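Local coordinates for protein enoyl-CoA hydratase/isomerase (Mycobacterium abscessus, PDB 3QXZ) that belongs to the enoyl-CoA hydratase/isomerase family and may hydrate or isomerise enoyl-CoA thioesters, though its own substrate is unproven, at residues I55-T58 against A63-S66; A117-I122 against P142-H147; L150-G155 against D218-G223. All coordinates share one frame; numbering follows the deposited sequence.

Contact 1: residues I55-T58 against A63-S66; sequences IVLT and AFCS
The ring of F64 overlaps the end of L57 and the backbone that runs on into T58, where strand 54-59 of the crotonase fold gives way to the loop behind it. Four residues separate the two segments, and the chain doubles back enough to bring the CA atoms of T58 and F64 within 6.1 Å. In crotonases the loop after this strand supplies a peptide N-H to the oxyanion hole, so the contact probably lies at the base of that region.

The chain turns a corner at F64. From there chi1 of 177° puts CG opposite the backbone N, and the ring runs back toward the strand. The two side chains cross at about a right angle, and the apolar meeting is narrow: CD2 of L57 lies 3.9 Å from CZ of F64, with CG of L57 beside the same ring corner. The backbone of L57 faces the rim of the ring, its carbonyl carbon lying in the ring plane. T58 approaches differently, its CA coming obliquely to within 3.8 Å of CE1 of F64, while its side chain points away and its OG1 bonds to the carbonyl of A104 on the neighbouring strand.

All three touching residues are buried, and the side chains meet by apolar packing, with a carbonyl at the ring edge. The carbonyls of A63 and F64 find partners outside: A63 O takes a hydrogen bond from N106 ND2, and F64 O takes one from N29 ND2. L57 also packs on L39 and Y43 of helix 33-48. At the ring edge, the carbonyl O of L57 sits near the ring plane, 3.7 Å from CE1 of F64.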
loop_
_atom_site.group_PDB
_atom_site.type_symbol
_atom_site.label_atom_id
_atom_site.label_comp_id
_atom_site.label_asym_id
_atom_site.label_seq_id
_atom_site.Cartn_x
_atom_site.Cartn_y
_atom_site.Cartn_z
ATOM N N ILE A 55 -8.701 -22.416 -5.291
ATOM C CA ILE A 55 -7.533 -23.233 -5.001
ATOM C C ILE A 55 -6.973 -22.827 -3.644
ATOM O O ILE A 55 -6.756 -21.635 -3.389
ATOM C CB ILE A 55 -6.452 -23.049 -6.082
ATOM C CG1 ILE A 55 -6.982 -23.463 -7.457
ATOM C CG2 ILE A 55 -5.170 -23.814 -5.713
ATOM C CD1 ILE A 55 -6.231 -22.840 -8.650
ATOM N N VAL A 56 -6.744 -23.810 -2.779
ATOM C CA VAL A 56 -6.069 -23.582 -1.490
ATOM C C VAL A 56 -4.706 -24.243 -1.540
ATOM O O VAL A 56 -4.621 -25.431 -1.847
ATOM C CB VAL A 56 -6.908 -24.129 -0.307
ATOM C CG1 VAL A 56 -6.164 -23.973 1.031
ATOM C CG2 VAL A 56 -8.261 -23.418 -0.246
ATOM N N LEU A 57 -3.654 -23.470 -1.269
ATOM C CA LEU A 57 -2.280 -23.966 -1.188
ATOM C C LEU A 57 -1.841 -24.075 0.269
ATOM O O LEU A 57 -1.977 -23.118 1.048
ATOM C CB LEU A 57 -1.345 -23.028 -1.958
ATOM C CG LEU A 57 0.132 -23.440 -1.994
ATOM C CD1 LEU A 57 0.364 -24.776 -2.699
ATOM C CD2 LEU A 57 0.914 -22.314 -2.681
ATOM N N THR A 58 -1.315 -25.242 0.651
ATOM C CA THR A 58 -0.932 -25.486 2.038
ATOM C C THR A 58 0.268 -26.432 2.101
ATOM O O THR A 58 0.680 -26.956 1.067
ATOM C CB THR A 58 -2.149 -25.992 2.851
ATOM O OG1 THR A 58 -1.949 -25.731 4.237
ATOM C CG2 THR A 58 -2.443 -27.472 2.599
ATOM N N ALA A 63 5.149 -27.470 8.680
ATOM C CA ALA A 63 5.622 -26.307 7.933
ATOM C C ALA A 63 4.748 -25.999 6.719
ATOM O O ALA A 63 3.985 -26.853 6.249
ATOM C CB ALA A 63 7.057 -26.534 7.508
ATOM N N PHE A 64 4.873 -24.780 6.187
ATOM C CA PHE A 64 4.324 -24.501 4.873
ATOM C C PHE A 64 5.377 -24.881 3.829
ATOM O O PHE A 64 5.204 -25.850 3.084
ATOM C CB PHE A 64 3.878 -23.031 4.767
ATOM C CG PHE A 64 3.366 -22.646 3.395
ATOM C CD1 PHE A 64 2.063 -22.984 2.991
ATOM C CD2 PHE A 64 4.177 -21.931 2.507
ATOM C CE1 PHE A 64 1.586 -22.626 1.730
ATOM C CE2 PHE A 64 3.722 -21.576 1.238
ATOM C CZ PHE A 64 2.407 -21.912 0.848
ATOM N N CYS A 65 6.499 -24.149 3.791
ATOM C CA CYS A 65 7.592 -24.432 2.856
ATOM C C CYS A 65 8.848 -23.749 3.363
ATOM O O CYS A 65 8.892 -22.531 3.502
ATOM C CB CYS A 65 7.248 -23.946 1.438
ATOM S SG CYS A 65 8.612 -24.095 0.268
ATOM N N SER A 66 9.867 -24.554 3.665
ATOM C CA SER A 66 11.119 -24.052 4.229
ATOM C C SER A 66 12.027 -23.382 3.191
ATOM O O SER A 66 13.102 -22.908 3.541
ATOM C CB SER A 66 11.880 -25.184 4.923
ATOM O OG SER A 66 12.179 -26.207 3.978
#

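Contact 2: residues A117-I122 against P142-H147; sequences ALHADI and PDALAH
H119 and A144 face each other from two tight turns, a type I turn from A117 to A120 and a type I' turn from D143 to A146, with their CA atoms 8.4 Å apart. Each turn is closed by its own backbone bond, A120 N to A117 O in the first and A146 N to D143 O in the second.

The imidazole of H119 spans the remaining gap. Its chi1 of -68° keeps CG beside the backbone N, and from there the ring reaches out to the second turn. NE2 donates to the carbonyl O of A144 at 2.8 Å, with an N-H...O angle of 162°. The acceptor lies almost in the imidazole plane, whereas seen from the carbonyl the donor stands 39° above the peptide plane. The methyl of A144 points toward the first turn, and its CB comes to 3.8 Å from NE2 of H119. F95 meets the imidazole edge-to-face, which would limit its tilt.

D143, next to A144, bonds through its carboxylate to T115 and Q135, positions that appear to match the two catalytic glutamates of classical enoyl-CoA hydratases, so the hydratase chemistry may differ here. At the start of helix 146-149, E233 of the second subunit takes hydrogen bonds from L145 N and H147 ND1, which ties this turn to the trimer interface.

A short, nearly straight bond between buried partners implies that H119 carries a proton on NE2, and that the A144 carbonyl, in a turn built on positive phi angles, accepts from a side chain.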
loop_
_atom_site.group_PDB
_atom_site.type_symbol
_atom_site.label_atom_id
_atom_site.label_comp_id
_atom_site.label_asym_id
_atom_site.label_seq_id
_atom_site.Cartn_x
_atom_site.Cartn_y
_atom_site.Cartn_z
ATOM N N ALA A 117 4.207 -17.850 -1.546
ATOM C CA ALA A 117 2.958 -17.585 -0.820
ATOM C C ALA A 117 2.426 -16.190 -1.118
ATOM O O ALA A 117 1.195 -15.976 -1.131
ATOM C CB ALA A 117 3.155 -17.779 0.671
ATOM N N LEU A 118 3.341 -15.254 -1.394
ATOM C CA LEU A 118 2.933 -13.886 -1.741
ATOM C C LEU A 118 2.199 -13.804 -3.078
ATOM O O LEU A 118 1.627 -12.764 -3.384
ATOM C CB LEU A 118 4.119 -12.927 -1.740
ATOM C CG LEU A 118 4.865 -12.742 -0.424
ATOM C CD1 LEU A 118 5.999 -11.733 -0.653
ATOM C CD2 LEU A 118 3.960 -12.298 0.750
ATOM N N HIS A 119 2.190 -14.877 -3.885
ATOM C CA HIS A 119 1.426 -14.836 -5.142
ATOM C C HIS A 119 -0.064 -15.000 -4.896
ATOM O O HIS A 119 -0.863 -14.647 -5.773
ATOM C CB HIS A 119 1.855 -15.945 -6.094
ATOM C CG HIS A 119 3.236 -15.794 -6.631
ATOM N ND1 HIS A 119 3.761 -16.690 -7.529
ATOM C CD2 HIS A 119 4.190 -14.862 -6.407
ATOM C CE1 HIS A 119 4.990 -16.311 -7.846
ATOM N NE2 HIS A 119 5.276 -15.212 -7.174
ATOM N N ALA A 120 -0.449 -15.585 -3.759
ATOM C CA ALA A 120 -1.859 -15.870 -3.491
ATOM C C ALA A 120 -2.655 -14.578 -3.264
ATOM O O ALA A 120 -2.103 -13.539 -2.870
ATOM C CB ALA A 120 -2.011 -16.797 -2.274
ATOM N N ASP A 121 -3.959 -14.638 -3.520
ATOM C CA ASP A 121 -4.822 -13.480 -3.253
ATOM C C ASP A 121 -4.912 -13.166 -1.771
ATOM O O ASP A 121 -4.943 -11.997 -1.363
ATOM C CB ASP A 121 -6.214 -13.761 -3.808
ATOM C CG ASP A 121 -6.193 -14.062 -5.276
ATOM O OD1 ASP A 121 -5.620 -13.239 -6.032
ATOM O OD2 ASP A 121 -6.727 -15.118 -5.684
ATOM N N ILE A 122 -4.972 -14.231 -0.983
ATOM C CA ILE A 122 -5.309 -14.157 0.438
ATOM C C ILE A 122 -4.354 -15.097 1.179
ATOM O O ILE A 122 -4.059 -16.200 0.696
ATOM C CB ILE A 122 -6.776 -14.593 0.640
ATOM C CG1 ILE A 122 -7.732 -13.612 -0.072
ATOM C CG2 ILE A 122 -7.125 -14.777 2.155
ATOM C CD1 ILE A 122 -9.163 -14.184 -0.365
ATOM N N PRO A 142 15.917 -11.574 -3.312
ATOM C CA PRO A 142 14.530 -12.062 -3.328
ATOM C C PRO A 142 14.126 -12.491 -4.735
ATOM O O PRO A 142 14.644 -11.981 -5.737
ATOM C CB PRO A 142 13.716 -10.836 -2.850
ATOM C CG PRO A 142 14.722 -10.016 -2.031
ATOM C CD PRO A 142 16.026 -10.195 -2.791
ATOM N N ASP A 143 13.215 -13.449 -4.785
ATOM C CA ASP A 143 12.830 -14.124 -6.012
ATOM C C ASP A 143 11.305 -14.164 -6.137
ATOM O O ASP A 143 10.562 -13.639 -5.292
ATOM C CB ASP A 143 13.483 -15.533 -6.042
ATOM C CG ASP A 143 13.281 -16.284 -4.739
ATOM O OD1 ASP A 143 12.258 -16.083 -4.072
ATOM O OD2 ASP A 143 14.174 -17.081 -4.366
ATOM N N ALA A 144 10.867 -14.797 -7.220
ATOM C CA ALA A 144 9.444 -15.012 -7.514
ATOM C C ALA A 144 8.633 -13.721 -7.359
ATOM O O ALA A 144 7.549 -13.712 -6.764
ATOM C CB ALA A 144 8.878 -16.109 -6.629
ATOM N N LEU A 145 9.182 -12.636 -7.902
ATOM C CA LEU A 145 8.485 -11.348 -7.981
ATOM C C LEU A 145 8.262 -10.680 -6.617
ATOM O O LEU A 145 7.462 -9.734 -6.520
ATOM C CB LEU A 145 7.156 -11.453 -8.798
ATOM C CG LEU A 145 7.381 -11.225 -10.290
ATOM C CD1 LEU A 145 6.122 -11.592 -11.076
ATOM C CD2 LEU A 145 7.704 -9.751 -10.530
ATOM N N ALA A 146 9.006 -11.079 -5.581
ATOM C CA ALA A 146 8.847 -10.408 -4.290
ATOM C C ALA A 146 9.099 -8.912 -4.357
ATOM O O ALA A 146 8.515 -8.144 -3.577
ATOM C CB ALA A 146 9.773 -11.019 -3.271
ATOM N N HIS A 147 9.972 -8.447 -5.254
ATOM C CA HIS A 147 10.231 -6.997 -5.369
ATOM C C HIS A 147 8.981 -6.214 -5.797
ATOM O O HIS A 147 8.938 -4.998 -5.606
ATOM C CB HIS A 147 11.364 -6.689 -6.370
ATOM C CG HIS A 147 12.714 -7.241 -5.991
ATOM N ND1 HIS A 147 13.095 -8.539 -6.272
ATOM C CD2 HIS A 147 13.785 -6.652 -5.400
ATOM C CE1 HIS A 147 14.345 -8.730 -5.849
ATOM N NE2 HIS A 147 14.788 -7.603 -5.311
#

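Contact 3: residues L150-G155 against D218-G223; sequences LPRLVG and DAQMTG
R152 and Q220 reach toward each other from helix 151-165 and helix 206-222, sliding past in opposite directions, with their CA atoms 8.8 Å apart. R152 starts with CG beside the backbone N and then runs fully extended from CG to NE, before chi4 of 74° swings the guanidinium out of line with that chain. Q220 instead bends at chi2, which brings OE1 to the arginine.

The direct link is weak. NE of R152 donates to OE1 of Q220 at 3.0 Å, but the N-H...O angle is only 129°, and CD of R152 lies nearly as close to OE1 of Q220, at 3.2 Å. OE1 sits at the guanidinium edge near its plane, while the amide and guanidinium planes are turned 72° apart, so the groups do not stack. A water in the guanidinium plane adds a second path, accepting from NH2 of R152 at 2.9 Å and donating to the backbone O of Q220 at 2.6 Å.

W148 holds the arginine more firmly: its carbonyl O accepts from R152 NH1, and its ring makes a cation-pi contact with the guanidinium. The site lies at subunit boundaries of the trimer, where R152 packs on T156 of the third subunit and on Q220 of the second.

Chemically, then, one arginine spreads its N-H groups over an amide oxygen, a water and a main-chain carbonyl; with no carboxylate across this contact, the two helices are joined by neutral acceptors and not by a salt bridge.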
loop_
_atom_site.group_PDB
_atom_site.type_symbol
_atom_site.label_atom_id
_atom_site.label_comp_id
_atom_site.label_asym_id
_atom_site.label_seq_id
_atom_site.Cartn_x
_atom_site.Cartn_y
_atom_site.Cartn_z
ATOM N N LEU A 150 5.596 -7.491 -2.794
ATOM C CA LEU A 150 5.670 -7.117 -1.382
ATOM C C LEU A 150 5.323 -5.645 -1.094
ATOM O O LEU A 150 4.533 -5.392 -0.188
ATOM C CB LEU A 150 7.026 -7.524 -0.768
ATOM C CG LEU A 150 7.132 -7.360 0.751
ATOM C CD1 LEU A 150 6.051 -8.146 1.503
ATOM C CD2 LEU A 150 8.536 -7.803 1.185
ATOM N N PRO A 151 5.872 -4.675 -1.850
ATOM C CA PRO A 151 5.460 -3.286 -1.549
ATOM C C PRO A 151 3.962 -3.057 -1.796
ATOM O O PRO A 151 3.368 -2.158 -1.171
ATOM C CB PRO A 151 6.337 -2.431 -2.479
ATOM C CG PRO A 151 6.741 -3.376 -3.599
ATOM C CD PRO A 151 6.896 -4.732 -2.916
ATOM N N ARG A 152 3.354 -3.863 -2.664
ATOM C CA ARG A 152 1.913 -3.757 -2.948
ATOM C C ARG A 152 1.071 -4.324 -1.809
ATOM O O ARG A 152 -0.160 -4.190 -1.846
ATOM C CB ARG A 152 1.589 -4.442 -4.266
ATOM C CG ARG A 152 1.937 -3.577 -5.453
ATOM C CD ARG A 152 1.869 -4.341 -6.804
ATOM N NE ARG A 152 2.170 -3.435 -7.908
ATOM C CZ ARG A 152 3.381 -2.986 -8.198
ATOM N NH1 ARG A 152 4.449 -3.426 -7.534
ATOM N NH2 ARG A 152 3.551 -2.091 -9.146
ATOM N N LEU A 153 1.702 -4.923 -0.802
ATOM C CA LEU A 153 1.025 -5.380 0.412
ATOM C C LEU A 153 1.294 -4.434 1.579
ATOM O O LEU A 153 0.376 -4.068 2.305
ATOM C CB LEU A 153 1.523 -6.782 0.779
ATOM C CG LEU A 153 1.162 -7.868 -0.224
ATOM C CD1 LEU A 153 1.971 -9.126 -0.003
ATOM C CD2 LEU A 153 -0.358 -8.131 -0.102
ATOM N N VAL A 154 2.562 -4.093 1.799
ATOM C CA VAL A 154 3.011 -3.527 3.072
ATOM C C VAL A 154 3.630 -2.145 2.933
ATOM O O VAL A 154 4.009 -1.547 3.951
ATOM C CB VAL A 154 4.028 -4.456 3.793
ATOM C CG1 VAL A 154 3.391 -5.802 4.116
ATOM C CG2 VAL A 154 5.326 -4.633 2.972
ATOM N N GLY A 155 3.708 -1.613 1.715
ATOM C CA GLY A 155 4.366 -0.331 1.488
ATOM C C GLY A 155 5.870 -0.474 1.395
ATOM O O GLY A 155 6.448 -1.522 1.715
ATOM N N ASP A 218 -4.626 -7.583 -13.321
ATOM C CA ASP A 218 -4.151 -7.016 -14.603
ATOM C C ASP A 218 -3.801 -5.558 -14.443
ATOM O O ASP A 218 -2.809 -5.092 -15.007
ATOM C CB ASP A 218 -5.182 -7.114 -15.732
ATOM C CG ASP A 218 -5.358 -8.530 -16.291
ATOM O OD1 ASP A 218 -4.545 -9.448 -16.016
ATOM O OD2 ASP A 218 -6.327 -8.700 -17.032
ATOM N N ALA A 219 -4.608 -4.831 -13.667
ATOM C CA ALA A 219 -4.359 -3.408 -13.476
ATOM C C ALA A 219 -3.007 -3.176 -12.790
ATOM O O ALA A 219 -2.253 -2.281 -13.177
ATOM C CB ALA A 219 -5.530 -2.748 -12.718
ATOM N N GLN A 220 -2.690 -4.020 -11.800
ATOM C CA GLN A 220 -1.382 -3.958 -11.133
ATOM C C GLN A 220 -0.257 -4.371 -12.065
ATOM O O GLN A 220 0.775 -3.690 -12.128
ATOM C CB GLN A 220 -1.363 -4.844 -9.871
ATOM C CG GLN A 220 -2.327 -4.443 -8.782
ATOM C CD GLN A 220 -1.965 -3.132 -8.169
ATOM O OE1 GLN A 220 -0.782 -2.851 -7.936
ATOM N NE2 GLN A 220 -2.966 -2.317 -7.848
ATOM N N MET A 221 -0.434 -5.471 -12.785
ATOM C CA MET A 221 0.624 -6.024 -13.633
ATOM C C MET A 221 1.044 -5.101 -14.768
ATOM O O MET A 221 2.232 -5.052 -15.136
ATOM C CB MET A 221 0.171 -7.352 -14.242
ATOM C CG MET A 221 0.059 -8.481 -13.206
ATOM S SD MET A 221 -0.952 -9.854 -13.808
ATOM C CE MET A 221 0.092 -10.468 -15.110
ATOM N N THR A 222 0.082 -4.370 -15.321
ATOM C CA THR A 222 0.302 -3.569 -16.517
ATOM C C THR A 222 0.279 -2.072 -16.230
ATOM O O THR A 222 0.463 -1.282 -17.163
ATOM C CB THR A 222 -0.740 -3.864 -17.624
ATOM O OG1 THR A 222 -2.048 -3.504 -17.161
ATOM C CG2 THR A 222 -0.714 -5.330 -18.046
ATOM N N GLY A 223 0.024 -1.658 -14.987
ATOM C CA GLY A 223 0.003 -0.218 -14.665
ATOM C C GLY A 223 -1.164 0.511 -15.317
ATOM O O GLY A 223 -0.994 1.608 -15.842
HETATM O O HOH W 1 1.317 -1.471 -10.858
#

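In the fold
Contacts 1 and 2 are buried, their centres about 9 and 8 Å from the centre of the chain, while that of contact 3 lies farther out, at about 14 Å, between partly exposed side chains. The chemistry follows: apolar packing in contact 1, one short, nearly straight side-chain-to-backbone bond in contact 2, and a weak bond plus a water in contact 3. They form a chain of neighbours. F64 CE2 packs 3.9 Å from A117 CB, joining contacts 1 and 2; L118 CD2 and L153 CD1, 3.8 Å apart, join contacts 2 and 3, as do the successive helices 146-149 and 151-165. Contacts 2 and 3 meet other subunits, whereas contact 1 stays within its own.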